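FAD dependent oxidoreductase (Chelativorans sp. BNC1, PDB 6PXS) oxidises iminodiacetate with the help of a bound FAD cofactor and belongs to the DadA family of flavin-dependent oxidoreductases. Local coordinates at residues 226-231 and 297-302; 147-152 and 252-257; 222-227 and 272-277. All coordinates share one frame; numbering follows the deposited sequence.

Contact 1: 226-231 and 297-302; sequences QIIHLH and ATHIET
The carbonyl oxygen of Glu301 is gripped from two sources: His229 N reaches it across the strands at 3.1 Å with a nearly straight N-H (166°), and His299 NE2 adds a weak bond at 2.9 Å from within its own strand. The imidazole can do this because its CG stands anti to the backbone N (chi1 -177°), which swings the ring back along the sheet toward Thr302. Ile228 lies over one face of that ring and crosses it at about a right angle; its CG2 sits 3.9 Å from the centroid of the His299 ring, a CH-pi contact that suits a branched aliphatic residue. Next to it, CG1 of Ile228 runs alongside OG1 of Thr302. Helix 277-290 covers this face where Ile228 meets Val283 and Leu284, while Leu230 packs on Leu294. On the other side Glu301 lies alongside His229, its OE2 above one face of the imidazole near the rim, while the carboxylate makes its salt bridge with Arg303. Farther on, His231 N donates to Thr298 O at 2.8 Å, and Thr298 N returns a bond to His231 O at 2.9 Å; the hydroxyl of Thr298 pairs with Arg274 of the second subunit. Between His229 and Leu230 the register slips by one residue. Ile300, with a helical backbone conformation, is the extra residue; its N donates to His229 O at 3.2 Å, while its CG2 packs 3.8 Å from His231 CB. Such a beta bulge interrupts an otherwise regular antiparallel pairing, here in the sheet whose Ile227 borders the FAD.

Contact 2: 147-152 and 252-257; sequences GARVDG and LAFDDS
The guanidinium of Arg149 has Phe254 on one face, with CA about 4.0 Å above the plane and CD1 of the ring close by, and Asp255 OD1 at its edge. The Phe254 ring is turned 70° from the guanidinium plane and offers it a rim, so the two do not stack; that same rim meets Val150 O, 3.7 Å from CZ of Phe254. Arg149 folds early, its CG between the backbone N and the carbonyl carbon and its chain bent again at chi2 (78°), which brings the long side chain back over the 252-255 backbone. There the contact joins the short antiparallel pair 44-45 and 148-149, at the FAD pocket, to edge strand 251-254 of the larger antiparallel sheet. Arg149 NH2 makes a weak salt bridge with Asp255 OD1 at 3.4 Å, and its NH1 is held more firmly by Gly84 O. With an alanine here, Asp255 would probably lose this counter-charge, Gly84 O its donor, and the edge of Phe254 the group it rests against. Closer to the backbone, Leu252, a branched apolar residue suited to a buried place, sets CD1 3.6 Å from Arg149 CB and also packs on Val44.

Contact 3: 222-227 and 272-277; sequences PQKGQI and DYRVTA
Strand 222-227 runs extended past the irregular segment 272-277 too far away for strand pairing, with CA atoms 7.2 Å apart at Lys224 and Asp272 and 7.0 Å at Gln226 and Val275, so side chains span the gap. They converge on the loop leading into helix 277-290, whose N-cap is Thr276; its hydroxyl oxygen accepts from Gly279 N. Gln226 suits this place because its amide can both give and take. NE2 of Gln226 donates to Thr276 OG1 at 2.6 Å, almost straight (167°) and in the plane of the amide. Its OE1 accepts from Thr276 N at 3.2 Å, the donor lying well above the carbonyl plane. NE2 has a second acceptor in Glu266, so the amide is held against rotation. Lys224, two residues earlier on the same side of the strand, has the length needed to reach farther: every torsion is near 180°, and NZ donates to Arg274 O at 2.7 Å from above the carbonyl plane. The carboxylate of Asp272 is shared by two cations. Arg274 NH1 uses the syn lone pair of Asp272 OD1, which lies in the guanidinium plane, while Lys224 NZ makes a long salt bridge to OD2; the shared negative charge is likely to ease the closeness of the two positive charges. Gly225, between the two bridging residues, touches the FAD. Lys224 and Thr276 also meet tip to tip, NZ of the lysine 3.4 Å from CG2 of the threonine.

Overall arrangement
From the N terminus, 147-152 comes first and waits about a hundred residues for its partner 252-257, the loop closed by contact 2. Before that loop ends, strand 220-231 begins both other contacts: contact 3 closes on 272-277, contact 1 later on 297-302. Each therefore crosses contact 2, whereas contacts 1 and 3 share Gln226 and Ile227. All three reach one antiparallel sheet: contact 1 pairs two neighbouring strands, contact 2 joins an edge strand to the two-stranded antiparallel pair 44-45 and 148-149 beside the FAD, and contact 3 ties in the lead to helix 277-290. Contact 1 touches both others, through His231 ND1 to Ser257 O at 3.3 Å and Thr302 O to Val275 CG2 at 3.6 Å.

Contact 1: 226-231 and 297-302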
ATOM      1  N   GLN A 226      11.142 -12.339  -6.933  1.00 38.08           N
ATOM      2  CA  GLN A 226      10.984 -11.312  -5.912  1.00 39.23           C
ATOM      3  C   GLN A 226      12.241 -10.454  -5.872  1.00 37.90           C
ATOM      4  O   GLN A 226      13.356 -10.983  -5.838  1.00 37.17           O
ATOM      5  CB  GLN A 226      10.721 -11.942  -4.543  1.00 35.57           C
ATOM      6  CG  GLN A 226       9.596 -12.961  -4.544  1.00 36.04           C
ATOM      7  CD  GLN A 226       9.308 -13.519  -3.166  1.00 37.44           C
ATOM      8  OE1 GLN A 226       9.405 -12.813  -2.163  1.00 37.57           O
ATOM      9  NE2 GLN A 226       8.956 -14.798  -3.109  1.00 38.54           N
ATOM     10  N   ILE A 227      12.058  -9.137  -5.870  1.00 36.92           N
ATOM     11  CA  ILE A 227      13.160  -8.184  -5.941  1.00 35.50           C
ATOM     12  C   ILE A 227      12.948  -7.128  -4.866  1.00 38.47           C
ATOM     13  O   ILE A 227      11.835  -6.618  -4.702  1.00 42.35           O
ATOM     14  CB  ILE A 227      13.259  -7.543  -7.338  1.00 36.77           C
ATOM     15  CG1 ILE A 227      14.482  -6.629  -7.432  1.00 38.95           C
ATOM     16  CG2 ILE A 227      11.989  -6.771  -7.668  1.00 38.08           C
ATOM     17  CD1 ILE A 227      14.801  -6.197  -8.851  1.00 36.69           C
ATOM     18  N   ILE A 228      14.013  -6.803  -4.135  1.00 38.56           N
ATOM     19  CA  ILE A 228      13.937  -5.912  -2.981  1.00 38.57           C
ATOM     20  C   ILE A 228      14.466  -4.538  -3.362  1.00 38.26           C
ATOM     21  O   ILE A 228      15.460  -4.418  -4.090  1.00 40.42           O
ATOM     22  CB  ILE A 228      14.722  -6.490  -1.786  1.00 38.47           C
ATOM     23  CG1 ILE A 228      14.043  -7.764  -1.281  1.00 36.02           C
ATOM     24  CG2 ILE A 228      14.834  -5.453  -0.675  1.00 40.93           C
ATOM     25  CD1 ILE A 228      14.808  -8.482  -0.199  1.00 35.61           C
ATOM     26  N   HIS A 229      13.807  -3.498  -2.858  1.00 39.48           N
ATOM     27  CA  HIS A 229      14.210  -2.114  -3.073  1.00 37.78           C
ATOM     28  C   HIS A 229      14.572  -1.498  -1.730  1.00 37.55           C
ATOM     29  O   HIS A 229      13.757  -1.504  -0.802  1.00 36.86           O
ATOM     30  CB  HIS A 229      13.093  -1.316  -3.750  1.00 38.01           C
ATOM     31  CG  HIS A 229      12.869  -1.691  -5.181  1.00 40.64           C
ATOM     32  ND1 HIS A 229      12.970  -0.782  -6.212  1.00 41.85           N
ATOM     33  CD2 HIS A 229      12.560  -2.878  -5.755  1.00 40.33           C
ATOM     34  CE1 HIS A 229      12.728  -1.391  -7.359  1.00 41.46           C
ATOM     35  NE2 HIS A 229      12.477  -2.663  -7.109  1.00 41.58           N
ATOM     36  N   LEU A 230      15.788  -0.971  -1.631  1.00 38.33           N
ATOM     37  CA  LEU A 230      16.298  -0.373  -0.406  1.00 33.37           C
ATOM     38  C   LEU A 230      16.428   1.134  -0.570  1.00 33.31           C
ATOM     39  O   LEU A 230      16.407   1.667  -1.682  1.00 36.85           O
ATOM     40  CB  LEU A 230      17.655  -0.970  -0.029  1.00 31.25           C
ATOM     41  CG  LEU A 230      17.715  -2.495   0.054  1.00 30.12           C
ATOM     42  CD1 LEU A 230      19.125  -2.938   0.391  1.00 34.32           C
ATOM     43  CD2 LEU A 230      16.731  -3.027   1.077  1.00 33.39           C
ATOM     44  N   HIS A 231      16.577   1.819   0.561  1.00 35.75           N
ATOM     45  CA  HIS A 231      16.698   3.270   0.588  1.00 36.52           C
ATOM     46  C   HIS A 231      17.784   3.657   1.578  1.00 37.80           C
ATOM     47  O   HIS A 231      17.751   3.232   2.736  1.00 36.97           O
ATOM     48  CB  HIS A 231      15.364   3.921   0.969  1.00 41.01           C
ATOM     49  CG  HIS A 231      15.413   5.415   1.034  1.00 43.96           C
ATOM     50  ND1 HIS A 231      15.691   6.200  -0.065  1.00 45.87           N
ATOM     51  CD2 HIS A 231      15.212   6.269   2.065  1.00 43.71           C
ATOM     52  CE1 HIS A 231      15.661   7.473   0.287  1.00 45.81           C
ATOM     53  NE2 HIS A 231      15.374   7.542   1.575  1.00 46.11           N
ATOM     54  N   ALA A 297      19.943  -0.063   6.053  1.00 46.01           N
ATOM     55  CA  ALA A 297      19.201   0.654   5.030  1.00 45.24           C
ATOM     56  C   ALA A 297      17.720   0.327   5.147  1.00 43.00           C
ATOM     57  O   ALA A 297      17.335  -0.755   5.596  1.00 44.75           O
ATOM     58  CB  ALA A 297      19.706   0.293   3.632  1.00 44.87           C
ATOM     59  N   THR A 298      16.885   1.276   4.736  1.00 39.56           N
ATOM     60  CA  THR A 298      15.446   1.072   4.804  1.00 39.40           C
ATOM     61  C   THR A 298      14.996   0.111   3.711  1.00 36.86           C
ATOM     62  O   THR A 298      15.500   0.139   2.586  1.00 34.60           O
ATOM     63  CB  THR A 298      14.708   2.404   4.662  1.00 39.64           C
ATOM     64  OG1 THR A 298      15.191   3.331   5.641  1.00 46.19           O
ATOM     65  CG2 THR A 298      13.211   2.215   4.851  1.00 36.70           C
ATOM     66  N   HIS A 299      14.045  -0.751   4.056  1.00 35.56           N
ATOM     67  CA  HIS A 299      13.381  -1.627   3.098  1.00 34.56           C
ATOM     68  C   HIS A 299      12.035  -0.995   2.763  1.00 36.09           C
ATOM     69  O   HIS A 299      11.118  -0.997   3.590  1.00 36.87           O
ATOM     70  CB  HIS A 299      13.214  -3.031   3.673  1.00 31.22           C
ATOM     71  CG  HIS A 299      12.600  -4.009   2.722  1.00 35.59           C
ATOM     72  ND1 HIS A 299      12.377  -5.326   3.055  1.00 26.46           N
ATOM     73  CD2 HIS A 299      12.164  -3.864   1.448  1.00 34.10           C
ATOM     74  CE1 HIS A 299      11.827  -5.952   2.030  1.00 32.99           C
ATOM     75  NE2 HIS A 299      11.687  -5.088   1.042  1.00 33.31           N
ATOM     76  N   ILE A 300      11.920  -0.451   1.554  1.00 39.23           N
ATOM     77  CA  ILE A 300      10.731   0.310   1.183  1.00 42.04           C
ATOM     78  C   ILE A 300       9.674  -0.580   0.538  1.00 41.69           C
ATOM     79  O   ILE A 300       8.479  -0.401   0.784  1.00 44.20           O
ATOM     80  CB  ILE A 300      11.112   1.493   0.265  1.00 45.69           C
ATOM     81  CG1 ILE A 300      11.952   1.029  -0.929  1.00 52.54           C
ATOM     82  CG2 ILE A 300      11.870   2.550   1.054  1.00 45.51           C
ATOM     83  CD1 ILE A 300      12.297   2.146  -1.898  1.00 54.58           C
ATOM     84  N   GLU A 301      10.075  -1.547  -0.284  1.00 41.55           N
ATOM     85  CA  GLU A 301       9.108  -2.435  -0.916  1.00 42.39           C
ATOM     86  C   GLU A 301       9.824  -3.666  -1.449  1.00 38.09           C
ATOM     87  O   GLU A 301      11.055  -3.730  -1.492  1.00 34.74           O
ATOM     88  CB  GLU A 301       8.346  -1.729  -2.044  1.00 44.20           C
ATOM     89  CG  GLU A 301       9.228  -1.176  -3.158  1.00 45.89           C
ATOM     90  CD  GLU A 301       8.445  -0.863  -4.422  1.00 50.38           C
ATOM     91  OE1 GLU A 301       7.371  -1.470  -4.623  1.00 49.61           O
ATOM     92  OE2 GLU A 301       8.901  -0.010  -5.216  1.00 50.83           O
ATOM     93  N   THR A 302       9.022  -4.650  -1.856  1.00 38.49           N
ATOM     94  CA  THR A 302       9.514  -5.866  -2.500  1.00 35.22           C
ATOM     95  C   THR A 302       8.555  -6.200  -3.634  1.00 34.39           C
ATOM     96  O   THR A 302       7.401  -6.559  -3.384  1.00 33.98           O
ATOM     97  CB  THR A 302       9.610  -7.025  -1.509  1.00 36.12           C
ATOM     98  OG1 THR A 302      10.570  -6.709  -0.494  1.00 41.11           O
ATOM     99  CG2 THR A 302      10.024  -8.308  -2.220  1.00 34.92           C
TER

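Contact 2: 147-152 and 252-257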
ATOM      1  N   GLY A 147      29.085  -1.125 -18.282  1.00 39.74           N
ATOM      2  CA  GLY A 147      27.865  -1.590 -17.653  1.00 39.27           C
ATOM      3  C   GLY A 147      26.949  -0.446 -17.277  1.00 38.77           C
ATOM      4  O   GLY A 147      27.399   0.551 -16.705  1.00 42.82           O
ATOM      5  N   ALA A 148      25.663  -0.568 -17.599  1.00 36.19           N
ATOM      6  CA  ALA A 148      24.684   0.468 -17.317  1.00 37.56           C
ATOM      7  C   ALA A 148      23.459  -0.150 -16.659  1.00 37.05           C
ATOM      8  O   ALA A 148      23.313  -1.373 -16.584  1.00 35.74           O
ATOM      9  CB  ALA A 148      24.276   1.216 -18.594  1.00 42.38           C
ATOM     10  N   ARG A 149      22.575   0.721 -16.174  1.00 39.01           N
ATOM     11  CA  ARG A 149      21.305   0.309 -15.595  1.00 39.99           C
ATOM     12  C   ARG A 149      20.208   1.223 -16.122  1.00 41.82           C
ATOM     13  O   ARG A 149      20.476   2.251 -16.749  1.00 38.43           O
ATOM     14  CB  ARG A 149      21.348   0.320 -14.059  1.00 40.82           C
ATOM     15  CG  ARG A 149      22.018   1.538 -13.420  1.00 47.68           C
ATOM     16  CD  ARG A 149      21.129   2.779 -13.412  1.00 46.88           C
ATOM     17  NE  ARG A 149      21.682   3.825 -12.554  1.00 45.08           N
ATOM     18  CZ  ARG A 149      21.188   5.055 -12.445  1.00 49.54           C
ATOM     19  NH1 ARG A 149      20.120   5.416 -13.147  1.00 49.87           N
ATOM     20  NH2 ARG A 149      21.765   5.931 -11.633  1.00 52.15           N
ATOM     21  N   VAL A 150      18.959   0.833 -15.868  1.00 50.65           N
ATOM     22  CA  VAL A 150      17.798   1.574 -16.353  1.00 51.96           C
ATOM     23  C   VAL A 150      16.586   1.142 -15.541  1.00 53.25           C
ATOM     24  O   VAL A 150      16.565   0.060 -14.956  1.00 54.12           O
ATOM     25  CB  VAL A 150      17.574   1.333 -17.867  1.00 52.59           C
ATOM     26  CG1 VAL A 150      17.322  -0.145 -18.140  1.00 49.92           C
ATOM     27  CG2 VAL A 150      16.421   2.182 -18.376  1.00 53.54           C
ATOM     28  N   ASP A 151      15.564   1.997 -15.507  1.00 53.09           N
ATOM     29  CA  ASP A 151      14.291   1.668 -14.874  1.00 55.26           C
ATOM     30  C   ASP A 151      13.384   1.046 -15.931  1.00 54.90           C
ATOM     31  O   ASP A 151      12.890   1.743 -16.823  1.00 55.77           O
ATOM     32  CB  ASP A 151      13.655   2.913 -14.259  1.00 60.71           C
ATOM     33  CG  ASP A 151      12.426   2.595 -13.422  1.00 64.94           C
ATOM     34  OD1 ASP A 151      11.650   1.696 -13.808  1.00 64.81           O
ATOM     35  OD2 ASP A 151      12.237   3.245 -12.372  1.00 65.91           O
ATOM     36  N   GLY A 152      13.165  -0.266 -15.827  1.00 53.48           N
ATOM     37  CA  GLY A 152      12.391  -0.963 -16.844  1.00 50.30           C
ATOM     38  C   GLY A 152      11.021  -0.356 -17.075  1.00 47.87           C
ATOM     39  O   GLY A 152      10.594  -0.183 -18.219  1.00 45.98           O
ATOM     40  N   LEU A 252      21.969  -3.039  -7.774  1.00 36.75           N
ATOM     41  CA  LEU A 252      22.288  -1.800  -8.466  1.00 36.03           C
ATOM     42  C   LEU A 252      21.710  -0.639  -7.670  1.00 33.25           C
ATOM     43  O   LEU A 252      20.988  -0.831  -6.689  1.00 32.68           O
ATOM     44  CB  LEU A 252      21.747  -1.802  -9.901  1.00 39.22           C
ATOM     45  CG  LEU A 252      20.234  -1.973 -10.071  1.00 39.20           C
ATOM     46  CD1 LEU A 252      19.810  -1.589 -11.482  1.00 39.72           C
ATOM     47  CD2 LEU A 252      19.798  -3.397  -9.761  1.00 37.24           C
ATOM     48  N   ALA A 253      22.032   0.576  -8.108  1.00 35.11           N
ATOM     49  CA  ALA A 253      21.612   1.788  -7.421  1.00 36.38           C
ATOM     50  C   ALA A 253      20.999   2.767  -8.410  1.00 43.55           C
ATOM     51  O   ALA A 253      21.370   2.801  -9.587  1.00 50.29           O
ATOM     52  CB  ALA A 253      22.786   2.460  -6.704  1.00 35.58           C
ATOM     53  N   PHE A 254      20.057   3.566  -7.916  1.00 41.82           N
ATOM     54  CA  PHE A 254      19.431   4.629  -8.686  1.00 42.02           C
ATOM     55  C   PHE A 254      19.676   5.970  -8.002  1.00 43.25           C
ATOM     56  O   PHE A 254      20.200   6.041  -6.887  1.00 40.12           O
ATOM     57  CB  PHE A 254      17.930   4.371  -8.861  1.00 40.11           C
ATOM     58  CG  PHE A 254      17.619   3.196  -9.745  1.00 40.09           C
ATOM     59  CD1 PHE A 254      17.844   3.262 -11.110  1.00 42.75           C
ATOM     60  CD2 PHE A 254      17.102   2.027  -9.214  1.00 43.23           C
ATOM     61  CE1 PHE A 254      17.560   2.183 -11.929  1.00 44.37           C
ATOM     62  CE2 PHE A 254      16.815   0.944 -10.027  1.00 41.68           C
ATOM     63  CZ  PHE A 254      17.045   1.024 -11.385  1.00 41.77           C
ATOM     64  N   ASP A 255      19.276   7.045  -8.688  1.00 45.45           N
ATOM     65  CA  ASP A 255      19.670   8.387  -8.264  1.00 45.48           C
ATOM     66  C   ASP A 255      19.092   8.747  -6.899  1.00 43.25           C
ATOM     67  O   ASP A 255      19.767   9.389  -6.085  1.00 44.86           O
ATOM     68  CB  ASP A 255      19.234   9.416  -9.308  1.00 48.90           C
ATOM     69  CG  ASP A 255      20.137   9.432 -10.530  1.00 50.95           C
ATOM     70  OD1 ASP A 255      21.330   9.092 -10.402  1.00 50.13           O
ATOM     71  OD2 ASP A 255      19.653   9.797 -11.621  1.00 55.07           O
ATOM     72  N   ASP A 256      17.848   8.356  -6.627  1.00 44.03           N
ATOM     73  CA  ASP A 256      17.186   8.794  -5.402  1.00 45.01           C
ATOM     74  C   ASP A 256      17.555   7.904  -4.221  1.00 43.12           C
ATOM     75  O   ASP A 256      16.674   7.372  -3.538  1.00 44.26           O
ATOM     76  CB  ASP A 256      15.667   8.818  -5.593  1.00 46.73           C
ATOM     77  CG  ASP A 256      14.941   9.471  -4.427  1.00 48.29           C
ATOM     78  OD1 ASP A 256      15.605   9.821  -3.428  1.00 50.97           O
ATOM     79  OD2 ASP A 256      13.707   9.634  -4.508  1.00 49.46           O
ATOM     80  N   SER A 257      18.854   7.742  -3.970  1.00 43.43           N
ATOM     81  CA  SER A 257      19.339   7.029  -2.788  1.00 44.79           C
ATOM     82  C   SER A 257      18.705   5.646  -2.669  1.00 42.49           C
ATOM     83  O   SER A 257      18.459   5.149  -1.567  1.00 41.62           O
ATOM     84  CB  SER A 257      19.081   7.845  -1.518  1.00 46.24           C
ATOM     85  OG  SER A 257      19.633   9.147  -1.618  1.00 43.77           O
TER

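Contact 3: 222-227 and 272-277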
ATOM      1  N   PRO A 222       5.536 -18.937 -16.579  1.00 42.70           N
ATOM      2  CA  PRO A 222       6.055 -17.893 -15.689  1.00 40.22           C
ATOM      3  C   PRO A 222       7.094 -18.427 -14.716  1.00 41.42           C
ATOM      4  O   PRO A 222       6.993 -19.550 -14.216  1.00 43.94           O
ATOM      5  CB  PRO A 222       4.803 -17.413 -14.945  1.00 41.85           C
ATOM      6  CG  PRO A 222       3.913 -18.597 -14.926  1.00 43.63           C
ATOM      7  CD  PRO A 222       4.160 -19.326 -16.221  1.00 45.37           C
ATOM      8  N   GLN A 223       8.106 -17.602 -14.456  1.00 38.78           N
ATOM      9  CA  GLN A 223       9.102 -17.857 -13.417  1.00 38.66           C
ATOM     10  C   GLN A 223       9.022 -16.696 -12.432  1.00 40.82           C
ATOM     11  O   GLN A 223       9.521 -15.601 -12.711  1.00 45.74           O
ATOM     12  CB  GLN A 223      10.505 -17.995 -14.003  1.00 41.69           C
ATOM     13  CG  GLN A 223      11.565 -18.383 -12.976  1.00 42.10           C
ATOM     14  CD  GLN A 223      12.979 -18.307 -13.525  1.00 43.27           C
ATOM     15  OE1 GLN A 223      13.409 -17.269 -14.031  1.00 46.68           O
ATOM     16  NE2 GLN A 223      13.712 -19.408 -13.424  1.00 42.07           N
ATOM     17  N   LYS A 224       8.390 -16.935 -11.288  1.00 40.32           N
ATOM     18  CA  LYS A 224       8.240 -15.889 -10.286  1.00 40.65           C
ATOM     19  C   LYS A 224       9.601 -15.333  -9.880  1.00 44.70           C
ATOM     20  O   LYS A 224      10.608 -16.046  -9.848  1.00 42.71           O
ATOM     21  CB  LYS A 224       7.506 -16.437  -9.062  1.00 42.52           C
ATOM     22  CG  LYS A 224       7.395 -15.464  -7.902  1.00 42.38           C
ATOM     23  CD  LYS A 224       6.552 -16.054  -6.788  1.00 43.93           C
ATOM     24  CE  LYS A 224       6.505 -15.141  -5.578  1.00 47.05           C
ATOM     25  NZ  LYS A 224       5.714 -15.739  -4.466  1.00 50.35           N
ATOM     26  N   GLY A 225       9.622 -14.039  -9.574  1.00 44.18           N
ATOM     27  CA  GLY A 225      10.826 -13.392  -9.096  1.00 43.03           C
ATOM     28  C   GLY A 225      10.534 -12.277  -8.114  1.00 39.82           C
ATOM     29  O   GLY A 225       9.764 -11.361  -8.418  1.00 40.62           O
ATOM     30  N   GLN A 226      11.142 -12.339  -6.933  1.00 38.08           N
ATOM     31  CA  GLN A 226      10.984 -11.312  -5.912  1.00 39.23           C
ATOM     32  C   GLN A 226      12.241 -10.454  -5.872  1.00 37.90           C
ATOM     33  O   GLN A 226      13.356 -10.983  -5.838  1.00 37.17           O
ATOM     34  CB  GLN A 226      10.721 -11.942  -4.543  1.00 35.57           C
ATOM     35  CG  GLN A 226       9.596 -12.961  -4.544  1.00 36.04           C
ATOM     36  CD  GLN A 226       9.308 -13.519  -3.166  1.00 37.44           C
ATOM     37  OE1 GLN A 226       9.405 -12.813  -2.163  1.00 37.57           O
ATOM     38  NE2 GLN A 226       8.956 -14.798  -3.109  1.00 38.54           N
ATOM     39  N   ILE A 227      12.058  -9.137  -5.870  1.00 36.92           N
ATOM     40  CA  ILE A 227      13.160  -8.184  -5.941  1.00 35.50           C
ATOM     41  C   ILE A 227      12.948  -7.128  -4.866  1.00 38.47           C
ATOM     42  O   ILE A 227      11.835  -6.618  -4.702  1.00 42.35           O
ATOM     43  CB  ILE A 227      13.259  -7.543  -7.338  1.00 36.77           C
ATOM     44  CG1 ILE A 227      14.482  -6.629  -7.432  1.00 38.95           C
ATOM     45  CG2 ILE A 227      11.989  -6.771  -7.668  1.00 38.08           C
ATOM     46  CD1 ILE A 227      14.801  -6.197  -8.851  1.00 36.69           C
ATOM     47  N   ASP A 272       1.767 -16.925  -8.921  1.00 47.13           N
ATOM     48  CA  ASP A 272       1.630 -16.739  -7.478  1.00 44.94           C
ATOM     49  C   ASP A 272       2.154 -15.353  -7.127  1.00 42.23           C
ATOM     50  O   ASP A 272       3.347 -15.156  -6.895  1.00 41.20           O
ATOM     51  CB  ASP A 272       2.380 -17.826  -6.721  1.00 49.28           C
ATOM     52  CG  ASP A 272       2.178 -17.734  -5.227  1.00 51.37           C
ATOM     53  OD1 ASP A 272       1.234 -17.036  -4.802  1.00 50.83           O
ATOM     54  OD2 ASP A 272       2.965 -18.348  -4.477  1.00 52.85           O
ATOM     55  N   TYR A 273       1.243 -14.380  -7.082  1.00 43.42           N
ATOM     56  CA  TYR A 273       1.605 -12.981  -6.846  1.00 38.99           C
ATOM     57  C   TYR A 273       1.597 -12.695  -5.343  1.00 34.93           C
ATOM     58  O   TYR A 273       0.761 -11.963  -4.810  1.00 35.56           O
ATOM     59  CB  TYR A 273       0.659 -12.060  -7.606  1.00 36.70           C
ATOM     60  CG  TYR A 273       1.053 -10.603  -7.581  1.00 35.99           C
ATOM     61  CD1 TYR A 273       2.248 -10.178  -8.145  1.00 38.17           C
ATOM     62  CD2 TYR A 273       0.224  -9.649  -7.009  1.00 34.14           C
ATOM     63  CE1 TYR A 273       2.611  -8.843  -8.130  1.00 37.28           C
ATOM     64  CE2 TYR A 273       0.577  -8.313  -6.991  1.00 35.48           C
ATOM     65  CZ  TYR A 273       1.771  -7.916  -7.553  1.00 36.99           C
ATOM     66  OH  TYR A 273       2.125  -6.587  -7.535  1.00 37.92           O
ATOM     67  N   ARG A 274       2.565 -13.300  -4.660  1.00 32.95           N
ATOM     68  CA  ARG A 274       2.743 -13.139  -3.226  1.00 36.03           C
ATOM     69  C   ARG A 274       4.209 -12.861  -2.924  1.00 38.41           C
ATOM     70  O   ARG A 274       5.103 -13.288  -3.660  1.00 37.79           O
ATOM     71  CB  ARG A 274       2.286 -14.391  -2.454  1.00 33.35           C
ATOM     72  CG  ARG A 274       0.785 -14.603  -2.447  1.00 33.54           C
ATOM     73  CD  ARG A 274       0.394 -15.995  -1.950  1.00 37.11           C
ATOM     74  NE  ARG A 274       1.199 -16.438  -0.813  1.00 38.77           N
ATOM     75  CZ  ARG A 274       2.266 -17.229  -0.902  1.00 42.13           C
ATOM     76  NH1 ARG A 274       2.679 -17.682  -2.078  1.00 39.06           N
ATOM     77  NH2 ARG A 274       2.924 -17.570   0.194  1.00 45.85           N
ATOM     78  N   VAL A 275       4.444 -12.135  -1.836  1.00 36.53           N
ATOM     79  CA  VAL A 275       5.786 -11.898  -1.316  1.00 35.22           C
ATOM     80  C   VAL A 275       6.021 -12.909  -0.202  1.00 37.19           C
ATOM     81  O   VAL A 275       5.420 -12.810   0.874  1.00 41.20           O
ATOM     82  CB  VAL A 275       5.953 -10.459  -0.813  1.00 35.93           C
ATOM     83  CG1 VAL A 275       7.278 -10.301  -0.082  1.00 38.29           C
ATOM     84  CG2 VAL A 275       5.860  -9.486  -1.974  1.00 37.53           C
ATOM     85  N   THR A 276       6.891 -13.881  -0.451  1.00 36.24           N
ATOM     86  CA  THR A 276       7.093 -14.971   0.489  1.00 41.59           C
ATOM     87  C   THR A 276       8.241 -14.660   1.447  1.00 41.51           C
ATOM     88  O   THR A 276       9.022 -13.726   1.251  1.00 38.94           O
ATOM     89  CB  THR A 276       7.359 -16.282  -0.253  1.00 42.60           C
ATOM     90  OG1 THR A 276       8.607 -16.199  -0.950  1.00 44.19           O
ATOM     91  CG2 THR A 276       6.240 -16.570  -1.243  1.00 45.89           C
ATOM     92  N   ALA A 277       8.335 -15.471   2.503  1.00 40.18           N
ATOM     93  CA  ALA A 277       9.350 -15.254   3.526  1.00 38.84           C
ATOM     94  C   ALA A 277      10.721 -15.726   3.058  1.00 40.83           C
ATOM     95  O   ALA A 277      11.703 -14.980   3.142  1.00 43.42           O
ATOM     96  CB  ALA A 277       8.951 -15.969   4.816  1.00 37.94           C
TER